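Local coordinates for proton-dependent oligopeptide transporter family protein (Xanthomonas campestris, PDB 6EI3) that probably carries short peptides across the membrane, coupled to the movement of protons, as a POT member of the major facilitator superfamily, at residues Ile148-Leu153 against Leu338-Ile343; Gly222-Ala227 against Thr267-Glu272; Ile231-Ala236 against Val257-Gly262. All blocks are in the same frame, centred on the assembly; numbering follows the deposited sequence.

Contact 1 is the most buried of the three. It joins two long helices, 137-165 and 334-357. Contacts 2 and 3 lie on the opposite side of the chain's centre and are partly buried. Both hold the same pair, helices 224-239 and 248-270, at centres about 14 Å apart. Their chemistry differs along that pair. At contact 2 a glutamine side chain bonds to the start of a helix. At contact 3 small and aliphatic residues pack without any hydrogen bond across. Contact 1 rests on a methionine over a phenylalanine ring. All three have a monoacylglycerol lipid beside them, and contacts 2 and 3 share one lipid molecule.

Contact 1 of 3, residues Ile148-Leu153 against Leu338-Ile343; sequences INFGSL and LVMLLI. With 78M ((2S)-2,3-dihydroxypropyl(7Z)-pentadec-7-enoate), chain N.
Met-340 has CG beside its backbone N (chi1 -71°) and a straight chi2 (-178°), which carries SD over one face of the Phe-150 ring. The bend at chi3 (-63°) then sets CE over the same face. Met-340 SD is 3.9 Å from the centroid of the Phe-150 ring, displaced toward the rim. This is a Met-aromatic contact. The methyl adds a CH-pi contact, with Met-340 CE 4.1 Å from the centroid of the Phe-150 ring.

The same side chain meets two more residues of helix 137-165. Met-340 SD lies 3.6 Å from Asn-149 CB, and the two side chains slide past each other in opposite directions. Met-340 CE touches Leu-153 CD1 at 3.8 Å. One flexible side chain thus spans segments whose axes come within 10.4 Å. Asn-149 makes no hydrogen bond to segment 338-343. Its OD1 only rests against Val-339 CG1, at 3.8 Å. Its amide is satisfied by Tyr-145 O and by Gln-514, which ends the chain in what looks like a tag remnant.

Lipid closes in beside the methionine. The chain of 78M passes Met-340 CB, with its C12 at 3.9 Å, and its C11 lies by Leu-341.

Segments 148-153 and 338-343 run roughly antiparallel. They belong to two separate stretches of POT family sequence, consistent with a meeting of the two halves of the MFS fold. Val-339 also touches Thr-407 and Glu-410, so helix 400-424 packs against helix 334-357 as well.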
loop_
_atom_site.group_PDB
_atom_site.type_symbol
_atom_site.label_atom_id
_atom_site.label_comp_id
_atom_site.label_asym_id
_atom_site.label_seq_id
_atom_site.Cartn_x
_atom_site.Cartn_y
_atom_site.Cartn_z
ATOM N N ILE A 148 -4.765 -12.218 -8.536
ATOM C CA ILE A 148 -5.019 -11.097 -7.638
ATOM C C ILE A 148 -6.328 -10.404 -8.022
ATOM O O ILE A 148 -7.185 -10.218 -7.160
ATOM C CB ILE A 148 -3.817 -10.122 -7.582
ATOM C CG1 ILE A 148 -2.578 -10.818 -6.953
ATOM C CG2 ILE A 148 -4.184 -8.838 -6.792
ATOM C CD1 ILE A 148 -1.228 -10.123 -7.199
ATOM N N ASN A 149 -6.512 -10.085 -9.311
ATOM C CA ASN A 149 -7.694 -9.358 -9.760
ATOM C C ASN A 149 -8.971 -10.169 -9.708
ATOM O O ASN A 149 -9.965 -9.646 -9.205
ATOM C CB ASN A 149 -7.476 -8.725 -11.120
ATOM C CG ASN A 149 -6.526 -7.547 -11.005
ATOM O OD1 ASN A 149 -6.857 -6.492 -10.461
ATOM N ND2 ASN A 149 -5.292 -7.740 -11.399
ATOM N N PHE A 150 -8.962 -11.428 -10.174
ATOM C CA PHE A 150 -10.161 -12.257 -10.082
ATOM C C PHE A 150 -10.498 -12.610 -8.628
ATOM O O PHE A 150 -11.667 -12.563 -8.266
ATOM C CB PHE A 150 -10.103 -13.493 -10.990
ATOM C CG PHE A 150 -10.484 -13.166 -12.414
ATOM C CD1 PHE A 150 -11.796 -12.852 -12.748
ATOM C CD2 PHE A 150 -9.526 -13.145 -13.417
ATOM C CE1 PHE A 150 -12.146 -12.536 -14.059
ATOM C CE2 PHE A 150 -9.881 -12.848 -14.734
ATOM C CZ PHE A 150 -11.183 -12.530 -15.043
ATOM N N GLY A 151 -9.480 -12.849 -7.804
ATOM C CA GLY A 151 -9.652 -13.129 -6.379
ATOM C C GLY A 151 -10.238 -11.945 -5.619
ATOM O O GLY A 151 -11.142 -12.119 -4.803
ATOM N N SER A 152 -9.744 -10.723 -5.906
ATOM C CA SER A 152 -10.226 -9.478 -5.313
ATOM C C SER A 152 -11.669 -9.194 -5.795
ATOM O O SER A 152 -12.516 -8.788 -5.000
ATOM C CB SER A 152 -9.303 -8.317 -5.697
ATOM O OG SER A 152 -9.877 -7.070 -5.340
ATOM N N LEU A 153 -11.934 -9.385 -7.093
ATOM C CA LEU A 153 -13.265 -9.165 -7.664
ATOM C C LEU A 153 -14.305 -10.087 -7.015
ATOM O O LEU A 153 -15.355 -9.611 -6.574
ATOM C CB LEU A 153 -13.240 -9.363 -9.197
ATOM C CG LEU A 153 -14.337 -8.646 -10.025
ATOM C CD1 LEU A 153 -13.917 -8.531 -11.479
ATOM C CD2 LEU A 153 -15.621 -9.414 -10.015
ATOM N N LEU A 338 -11.997 -2.895 -13.405
ATOM C CA LEU A 338 -11.481 -1.762 -14.161
ATOM C C LEU A 338 -9.969 -1.855 -14.403
ATOM O O LEU A 338 -9.499 -1.410 -15.441
ATOM C CB LEU A 338 -11.894 -0.425 -13.523
ATOM C CG LEU A 338 -13.348 -0.023 -13.712
ATOM C CD1 LEU A 338 -13.780 0.939 -12.618
ATOM C CD2 LEU A 338 -13.591 0.570 -15.099
ATOM N N VAL A 339 -9.214 -2.466 -13.487
ATOM C CA VAL A 339 -7.778 -2.674 -13.695
ATOM C C VAL A 339 -7.638 -3.618 -14.932
ATOM O O VAL A 339 -6.846 -3.347 -15.840
ATOM C CB VAL A 339 -7.068 -3.290 -12.449
ATOM C CG1 VAL A 339 -5.666 -3.813 -12.806
ATOM C CG2 VAL A 339 -6.984 -2.298 -11.291
ATOM N N MET A 340 -8.424 -4.709 -14.958
ATOM C CA MET A 340 -8.360 -5.703 -16.044
ATOM C C MET A 340 -8.795 -5.142 -17.375
ATOM O O MET A 340 -8.277 -5.582 -18.389
ATOM C CB MET A 340 -9.117 -6.995 -15.697
ATOM C CG MET A 340 -8.401 -7.811 -14.631
ATOM S SD MET A 340 -9.203 -9.374 -14.202
ATOM C CE MET A 340 -10.784 -8.790 -13.524
ATOM N N LEU A 341 -9.709 -4.156 -17.383
ATOM C CA LEU A 341 -10.124 -3.512 -18.626
ATOM C C LEU A 341 -9.110 -2.425 -19.053
ATOM O O LEU A 341 -8.771 -2.336 -20.234
ATOM C CB LEU A 341 -11.521 -2.859 -18.476
ATOM C CG LEU A 341 -12.742 -3.792 -18.374
ATOM C CD1 LEU A 341 -14.004 -3.001 -18.073
ATOM C CD2 LEU A 341 -12.935 -4.598 -19.653
ATOM N N LEU A 342 -8.661 -1.586 -18.087
ATOM C CA LEU A 342 -7.815 -0.407 -18.331
ATOM C C LEU A 342 -6.341 -0.699 -18.558
ATOM O O LEU A 342 -5.724 0.071 -19.290
ATOM C CB LEU A 342 -7.987 0.680 -17.249
ATOM C CG LEU A 342 -9.397 1.315 -17.168
ATOM C CD1 LEU A 342 -9.533 2.193 -15.914
ATOM C CD2 LEU A 342 -9.763 2.075 -18.459
ATOM N N ILE A 343 -5.768 -1.758 -17.957
ATOM C CA ILE A 343 -4.375 -2.141 -18.245
ATOM C C ILE A 343 -4.251 -2.387 -19.798
ATOM O O ILE A 343 -3.507 -1.641 -20.433
ATOM C CB ILE A 343 -3.850 -3.324 -17.350
ATOM C CG1 ILE A 343 -3.502 -2.854 -15.894
ATOM C CG2 ILE A 343 -2.687 -4.110 -18.004
ATOM C CD1 ILE A 343 -2.252 -2.023 -15.684
HETATM O O21 78M N . -11.947 -6.064 -23.856
HETATM C C20 78M N . -11.492 -6.238 -25.191
HETATM C C18 78M N . -11.660 -7.672 -25.634
HETATM O O19 78M N . -10.851 -8.538 -24.832
HETATM C C17 78M N . -11.369 -7.884 -27.104
HETATM O O2 78M N . -9.943 -7.692 -27.272
HETATM C C1 78M N . -9.217 -8.695 -27.784
HETATM O O1 78M N . -9.672 -9.757 -28.122
HETATM C C2 78M N . -7.766 -8.317 -27.891
HETATM C C3 78M N . -6.960 -8.596 -26.627
HETATM C C4 78M N . -7.131 -7.526 -25.552
HETATM C C5 78M N . -6.402 -7.797 -24.238
HETATM C C6 78M N . -7.060 -8.832 -23.313
HETATM C C7 78M N . -8.345 -8.377 -22.683
HETATM C C8 78M N . -8.513 -8.016 -21.425
HETATM C C9 78M N . -9.792 -7.577 -20.787
HETATM C C10 78M N . -10.111 -8.410 -19.550
HETATM C C11 78M N . -11.485 -8.155 -18.961
HETATM C C12 78M N . -11.804 -9.007 -17.736
HETATM C C13 78M N . -13.250 -8.938 -17.261
HETATM C C15 78M N . -15.668 -9.582 -17.686
HETATM C C14 78M N . -14.222 -9.796 -18.065
#

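Contact 2 of 3, residues Gly222-Ala227 against Thr267-Glu272; sequences GRPGLA and TWWQLE. With 78M ((2S)-2,3-dihydroxypropyl(7Z)-pentadec-7-enoate), chain O.
Gln-270 reaches across to the start of helix 224-239 with its chain extended beyond CG (chi2 173°). Its OE1 meets two backbone N-H groups of the first turn. Leu-226 N donates to Gln-270 OE1 at 3.2 Å. That donor stands 48° above the carbonyl plane, so the bond does not follow a lone pair. Gly-225 N is nearer to Gln-270 OE1, at 2.8 Å, but its angle of 129° makes this bond weak. The other end of the amide is held too: NE2 donates to the carbonyl oxygens of Ala-213 and Leu-214 at the end of helix 206-215. Bonds at both ends fix the flip of the amide. Gly-225 has no side chain, so its bare backbone can lie directly against Gln-270 OE1 and Trp-269 CB. This allows the close approach here, with Gly-225 CA 5.4 Å from Trp-269 CA.

Arg-223 sits at the N-cap position of helix 224-239. Helices 224-239 and 248-270 form a helical hairpin. In bacterial POT transporters such an extra pair links the two six-helix bundles, and this is probably that pair. The glutamine ties the open end of the hairpin, away from its turn.

Beside the amide, Pro-224 and Trp-269 cross at about a right angle. Pro-224 CG lies 3.7 Å from Trp-269 CZ3, by the six-membered ring of the indole. Leu-226 CD1 lies over the centre of one face of the Arg-223 guanidinium, 3.5 Å above its plane. The NH2 of that group is bonded to Leu-215 O.

Trp-268 points into a different neighbourhood. The glycerol end of 78M lies over one face of its indole, with C17 of the lipid 3.5 Å from Trp-268 CD2. Arg-287 of helix 281-306 makes a cation-pi contact with the same side chain.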
loop_
_atom_site.group_PDB
_atom_site.type_symbol
_atom_site.label_atom_id
_atom_site.label_comp_id
_atom_site.label_asym_id
_atom_site.label_seq_id
_atom_site.Cartn_x
_atom_site.Cartn_y
_atom_site.Cartn_z
ATOM N N GLY A 222 33.341 18.811 8.743
ATOM C CA GLY A 222 32.549 18.186 9.799
ATOM C C GLY A 222 31.568 17.205 9.186
ATOM O O GLY A 222 31.815 16.712 8.084
ATOM N N ARG A 223 30.454 16.894 9.886
ATOM C CA ARG A 223 29.438 15.953 9.384
ATOM C C ARG A 223 27.992 16.487 9.599
ATOM O O ARG A 223 27.313 16.046 10.531
ATOM C CB ARG A 223 29.611 14.538 9.990
ATOM C CG ARG A 223 31.000 13.914 9.870
ATOM C CD ARG A 223 31.407 13.297 11.193
ATOM N NE ARG A 223 31.526 11.839 11.114
ATOM C CZ ARG A 223 31.519 11.028 12.168
ATOM N NH1 ARG A 223 31.350 11.517 13.390
ATOM N NH2 ARG A 223 31.651 9.720 12.005
ATOM N N PRO A 224 27.491 17.434 8.762
ATOM C CA PRO A 224 26.128 17.949 8.985
ATOM C C PRO A 224 25.012 16.972 8.587
ATOM O O PRO A 224 23.887 17.099 9.076
ATOM C CB PRO A 224 26.098 19.253 8.190
ATOM C CG PRO A 224 27.113 19.077 7.135
ATOM C CD PRO A 224 28.133 18.083 7.600
ATOM N N GLY A 225 25.343 16.003 7.734
ATOM C CA GLY A 225 24.418 14.959 7.300
ATOM C C GLY A 225 24.155 13.964 8.413
ATOM O O GLY A 225 23.010 13.542 8.609
ATOM N N LEU A 226 25.220 13.603 9.175
ATOM C CA LEU A 226 25.119 12.705 10.332
ATOM C C LEU A 226 24.342 13.431 11.438
ATOM O O LEU A 226 23.547 12.796 12.134
ATOM C CB LEU A 226 26.512 12.305 10.864
ATOM C CG LEU A 226 26.777 10.831 11.260
ATOM C CD1 LEU A 226 28.041 10.724 12.089
ATOM C CD2 LEU A 226 25.632 10.204 12.052
ATOM N N ALA A 227 24.559 14.762 11.571
ATOM C CA ALA A 227 23.883 15.631 12.537
ATOM C C ALA A 227 22.375 15.624 12.269
ATOM O O ALA A 227 21.598 15.328 13.177
ATOM C CB ALA A 227 24.434 17.045 12.450
ATOM N N THR A 267 22.108 11.444 4.165
ATOM C CA THR A 267 22.917 10.607 3.274
ATOM C C THR A 267 23.170 11.371 1.976
ATOM O O THR A 267 24.285 11.328 1.468
ATOM C CB THR A 267 22.256 9.242 3.054
ATOM O OG1 THR A 267 22.114 8.597 4.321
ATOM C CG2 THR A 267 23.046 8.339 2.101
ATOM N N TRP A 268 22.143 12.090 1.468
ATOM C CA TRP A 268 22.213 12.920 0.260
ATOM C C TRP A 268 23.304 13.994 0.401
ATOM O O TRP A 268 24.019 14.267 -0.562
ATOM C CB TRP A 268 20.844 13.571 -0.041
ATOM C CG TRP A 268 20.846 14.420 -1.281
ATOM C CD1 TRP A 268 21.051 15.767 -1.355
ATOM C CD2 TRP A 268 20.703 13.960 -2.633
ATOM N NE1 TRP A 268 21.043 16.175 -2.668
ATOM C CE2 TRP A 268 20.819 15.089 -3.474
ATOM C CE3 TRP A 268 20.459 12.705 -3.216
ATOM C CZ2 TRP A 268 20.709 15.000 -4.868
ATOM C CZ3 TRP A 268 20.328 12.622 -4.596
ATOM C CH2 TRP A 268 20.487 13.754 -5.408
ATOM N N TRP A 269 23.420 14.588 1.599
ATOM C CA TRP A 269 24.385 15.635 1.948
ATOM C C TRP A 269 25.841 15.178 1.818
ATOM O O TRP A 269 26.672 15.939 1.318
ATOM C CB TRP A 269 24.158 16.082 3.403
ATOM C CG TRP A 269 23.338 17.321 3.594
ATOM C CD1 TRP A 269 21.978 17.402 3.643
ATOM C CD2 TRP A 269 23.830 18.628 3.910
ATOM N NE1 TRP A 269 21.589 18.690 3.928
ATOM C CE2 TRP A 269 22.705 19.465 4.095
ATOM C CE3 TRP A 269 25.113 19.187 4.019
ATOM C CZ2 TRP A 269 22.827 20.829 4.393
ATOM C CZ3 TRP A 269 25.229 20.536 4.312
ATOM C CH2 TRP A 269 24.096 21.342 4.492
ATOM N N GLN A 270 26.152 13.960 2.308
ATOM C CA GLN A 270 27.505 13.405 2.386
ATOM C C GLN A 270 27.756 12.172 1.508
ATOM O O GLN A 270 28.738 11.469 1.743
ATOM C CB GLN A 270 27.799 13.019 3.853
ATOM C CG GLN A 270 27.848 14.158 4.850
ATOM C CD GLN A 270 27.975 13.694 6.291
ATOM O OE1 GLN A 270 27.587 14.406 7.207
ATOM N NE2 GLN A 270 28.511 12.500 6.541
ATOM N N LEU A 271 26.891 11.892 0.517
ATOM C CA LEU A 271 27.033 10.709 -0.336
ATOM C C LEU A 271 28.346 10.682 -1.136
ATOM O O LEU A 271 28.900 9.598 -1.350
ATOM C CB LEU A 271 25.806 10.524 -1.250
ATOM C CG LEU A 271 25.766 9.272 -2.111
ATOM C CD1 LEU A 271 25.865 7.993 -1.281
ATOM C CD2 LEU A 271 24.550 9.261 -2.956
ATOM N N GLU A 272 28.858 11.855 -1.538
ATOM C CA GLU A 272 30.124 11.938 -2.276
ATOM C C GLU A 272 31.330 11.442 -1.461
ATOM O O GLU A 272 32.303 10.999 -2.062
ATOM C CB GLU A 272 30.369 13.347 -2.849
ATOM C CG GLU A 272 29.418 13.720 -3.982
ATOM C CD GLU A 272 29.425 12.805 -5.194
ATOM O OE1 GLU A 272 30.506 12.622 -5.798
ATOM O OE2 GLU A 272 28.346 12.276 -5.545
HETATM O O21 78M O . 16.486 15.267 -6.152
HETATM C C20 78M O . 17.057 14.455 -5.139
HETATM C C18 78M O . 16.645 14.925 -3.763
HETATM O O19 78M O . 17.044 16.283 -3.567
HETATM C C17 78M O . 17.216 14.063 -2.665
HETATM O O2 78M O . 16.406 14.323 -1.495
HETATM C C1 78M O . 16.495 13.473 -0.464
HETATM O O1 78M O . 17.321 12.601 -0.378
HETATM C C2 78M O . 15.428 13.742 0.556
HETATM C C3 78M O . 14.470 12.572 0.744
HETATM C C4 78M O . 13.021 13.011 0.911
HETATM C C5 78M O . 12.411 12.700 2.267
HETATM C C6 78M O . 11.941 11.251 2.447
HETATM C C7 78M O . 10.455 11.120 2.361
HETATM C C8 78M O . 9.625 10.839 3.351
HETATM C C9 78M O . 8.132 10.718 3.246
HETATM C C10 78M O . 7.447 12.073 3.454
HETATM C C11 78M O . 6.375 12.405 2.431
HETATM C C12 78M O . 6.242 13.900 2.163
HETATM C C13 78M O . 5.303 14.286 1.028
HETATM C C15 78M O . 2.978 14.963 0.355
HETATM C C14 78M O . 3.829 14.285 1.391
#

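Contact 3 of 3, residues Ile231-Ala236 against Val257-Gly262; sequences ISVLLA and VLLLAG. With 78M ((2S)-2,3-dihydroxypropyl(7Z)-pentadec-7-enoate), chain O.
Ser-232 packs straight against Gly-262, and this is the tight part of the contact. Their CA atoms are 5.0 Å apart. Ser-232 CB lies 3.6 Å from Gly-262 CA, a closeness that glycine permits because it has no side chain to stand between the helices. Ser-232 CB also touches Leu-258 O. Its hydroxyl makes no bond across. With OG set between the backbone N and the carbonyl carbon (chi1 82°), it hydrogen-bonds back to Ala-229 O, three residues earlier in its own helix.

One turn further along helix 224-239, Ala-236 is the small residue. Its CB meets Leu-259 CG at 3.8 Å.

Leucines spread from this seam to the more exposed margins. On one margin, Leu-259 CD2 lies 3.7 Å from Val-233 CG2. On the other, Leu-258 CD1 rests against the backbone and CB of Leu-235, 3.6 Å from Leu-235 O. Leu-235 is on the surface, where it may face lipid.

Segments 231-236 and 257-262 run almost antiparallel, at 174°, with axes 8.3 Å apart at closest approach. They belong to the two arms of a hairpin. Helix 248-270 has helix 224-239 on one side. Its other side meets 78M at Val-257 and Ala-261, and Val-257 also touches Val-443 and Leu-446 of helix 430-456.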
loop_
_atom_site.group_PDB
_atom_site.type_symbol
_atom_site.label_atom_id
_atom_site.label_comp_id
_atom_site.label_asym_id
_atom_site.label_seq_id
_atom_site.Cartn_x
_atom_site.Cartn_y
_atom_site.Cartn_z
ATOM N N ILE A 231 19.488 14.184 14.729
ATOM C CA ILE A 231 18.349 15.038 15.102
ATOM C C ILE A 231 17.016 14.359 14.730
ATOM O O ILE A 231 16.063 14.415 15.517
ATOM C CB ILE A 231 18.502 16.461 14.484
ATOM C CG1 ILE A 231 19.648 17.240 15.165
ATOM C CG2 ILE A 231 17.186 17.278 14.529
ATOM C CD1 ILE A 231 20.312 18.312 14.277
ATOM N N SER A 232 16.962 13.692 13.549
ATOM C CA SER A 232 15.759 12.982 13.094
ATOM C C SER A 232 15.452 11.790 14.001
ATOM O O SER A 232 14.275 11.504 14.228
ATOM C CB SER A 232 15.888 12.545 11.635
ATOM O OG SER A 232 16.614 11.336 11.465
ATOM N N VAL A 233 16.509 11.114 14.534
ATOM C CA VAL A 233 16.377 9.982 15.467
ATOM C C VAL A 233 15.761 10.507 16.777
ATOM O O VAL A 233 14.880 9.861 17.347
ATOM C CB VAL A 233 17.731 9.237 15.697
ATOM C CG1 VAL A 233 17.654 8.240 16.853
ATOM C CG2 VAL A 233 18.207 8.536 14.433
ATOM N N LEU A 234 16.193 11.701 17.212
ATOM C CA LEU A 234 15.711 12.363 18.428
ATOM C C LEU A 234 14.275 12.841 18.285
ATOM O O LEU A 234 13.496 12.690 19.228
ATOM C CB LEU A 234 16.639 13.522 18.827
ATOM C CG LEU A 234 17.706 13.236 19.894
ATOM C CD1 LEU A 234 18.592 12.038 19.522
ATOM C CD2 LEU A 234 18.583 14.449 20.097
ATOM N N LEU A 235 13.921 13.398 17.104
ATOM C CA LEU A 235 12.558 13.845 16.801
ATOM C C LEU A 235 11.621 12.639 16.674
ATOM O O LEU A 235 10.469 12.730 17.088
ATOM C CB LEU A 235 12.503 14.707 15.531
ATOM C CG LEU A 235 13.115 16.115 15.619
ATOM C CD1 LEU A 235 13.381 16.674 14.221
ATOM C CD2 LEU A 235 12.235 17.069 16.433
ATOM N N ALA A 236 12.133 11.502 16.138
ATOM C CA ALA A 236 11.395 10.238 16.014
ATOM C C ALA A 236 11.069 9.700 17.413
ATOM O O ALA A 236 9.951 9.245 17.643
ATOM C CB ALA A 236 12.217 9.216 15.252
ATOM N N VAL A 257 8.482 8.516 9.156
ATOM C CA VAL A 257 8.619 9.617 8.187
ATOM C C VAL A 257 9.818 10.511 8.529
ATOM O O VAL A 257 10.566 10.910 7.628
ATOM C CB VAL A 257 7.301 10.418 8.047
ATOM C CG1 VAL A 257 7.496 11.704 7.235
ATOM C CG2 VAL A 257 6.202 9.543 7.437
ATOM N N LEU A 258 10.004 10.809 9.830
ATOM C CA LEU A 258 11.134 11.607 10.312
ATOM C C LEU A 258 12.449 10.890 10.046
ATOM O O LEU A 258 13.367 11.508 9.495
ATOM C CB LEU A 258 10.986 11.952 11.813
ATOM C CG LEU A 258 9.975 13.061 12.144
ATOM C CD1 LEU A 258 9.655 13.073 13.618
ATOM C CD2 LEU A 258 10.492 14.448 11.729
ATOM N N LEU A 259 12.525 9.578 10.362
ATOM C CA LEU A 259 13.729 8.778 10.109
ATOM C C LEU A 259 14.073 8.688 8.622
ATOM O O LEU A 259 15.255 8.717 8.277
ATOM C CB LEU A 259 13.629 7.365 10.707
ATOM C CG LEU A 259 13.607 7.270 12.245
ATOM C CD1 LEU A 259 13.076 5.904 12.695
ATOM C CD2 LEU A 259 14.980 7.582 12.855
ATOM N N LEU A 260 13.043 8.585 7.742
ATOM C CA LEU A 260 13.269 8.514 6.296
ATOM C C LEU A 260 13.817 9.840 5.752
ATOM O O LEU A 260 14.767 9.834 4.975
ATOM C CB LEU A 260 11.981 8.096 5.540
ATOM C CG LEU A 260 11.515 6.640 5.730
ATOM C CD1 LEU A 260 10.080 6.452 5.244
ATOM C CD2 LEU A 260 12.457 5.643 5.035
ATOM N N ALA A 261 13.231 10.967 6.176
ATOM C CA ALA A 261 13.650 12.285 5.719
ATOM C C ALA A 261 15.047 12.683 6.219
ATOM O O ALA A 261 15.869 13.139 5.420
ATOM C CB ALA A 261 12.617 13.333 6.112
ATOM N N GLY A 262 15.298 12.492 7.515
ATOM C CA GLY A 262 16.563 12.840 8.157
ATOM C C GLY A 262 17.744 12.002 7.714
ATOM O O GLY A 262 18.769 12.560 7.314
HETATM O O21 78M O . 16.486 15.267 -6.152
HETATM C C20 78M O . 17.057 14.455 -5.139
HETATM C C18 78M O . 16.645 14.925 -3.763
HETATM O O19 78M O . 17.044 16.283 -3.567
HETATM C C17 78M O . 17.216 14.063 -2.665
HETATM O O2 78M O . 16.406 14.323 -1.495
HETATM C C1 78M O . 16.495 13.473 -0.464
HETATM O O1 78M O . 17.321 12.601 -0.378
HETATM C C2 78M O . 15.428 13.742 0.556
HETATM C C3 78M O . 14.470 12.572 0.744
HETATM C C4 78M O . 13.021 13.011 0.911
HETATM C C5 78M O . 12.411 12.700 2.267
HETATM C C6 78M O . 11.941 11.251 2.447
HETATM C C7 78M O . 10.455 11.120 2.361
HETATM C C8 78M O . 9.625 10.839 3.351
HETATM C C9 78M O . 8.132 10.718 3.246
HETATM C C10 78M O . 7.447 12.073 3.454
HETATM C C11 78M O . 6.375 12.405 2.431
HETATM C C12 78M O . 6.242 13.900 2.163
HETATM C C13 78M O . 5.303 14.286 1.028
HETATM C C15 78M O . 2.978 14.963 0.355
HETATM C C14 78M O . 3.829 14.285 1.391
#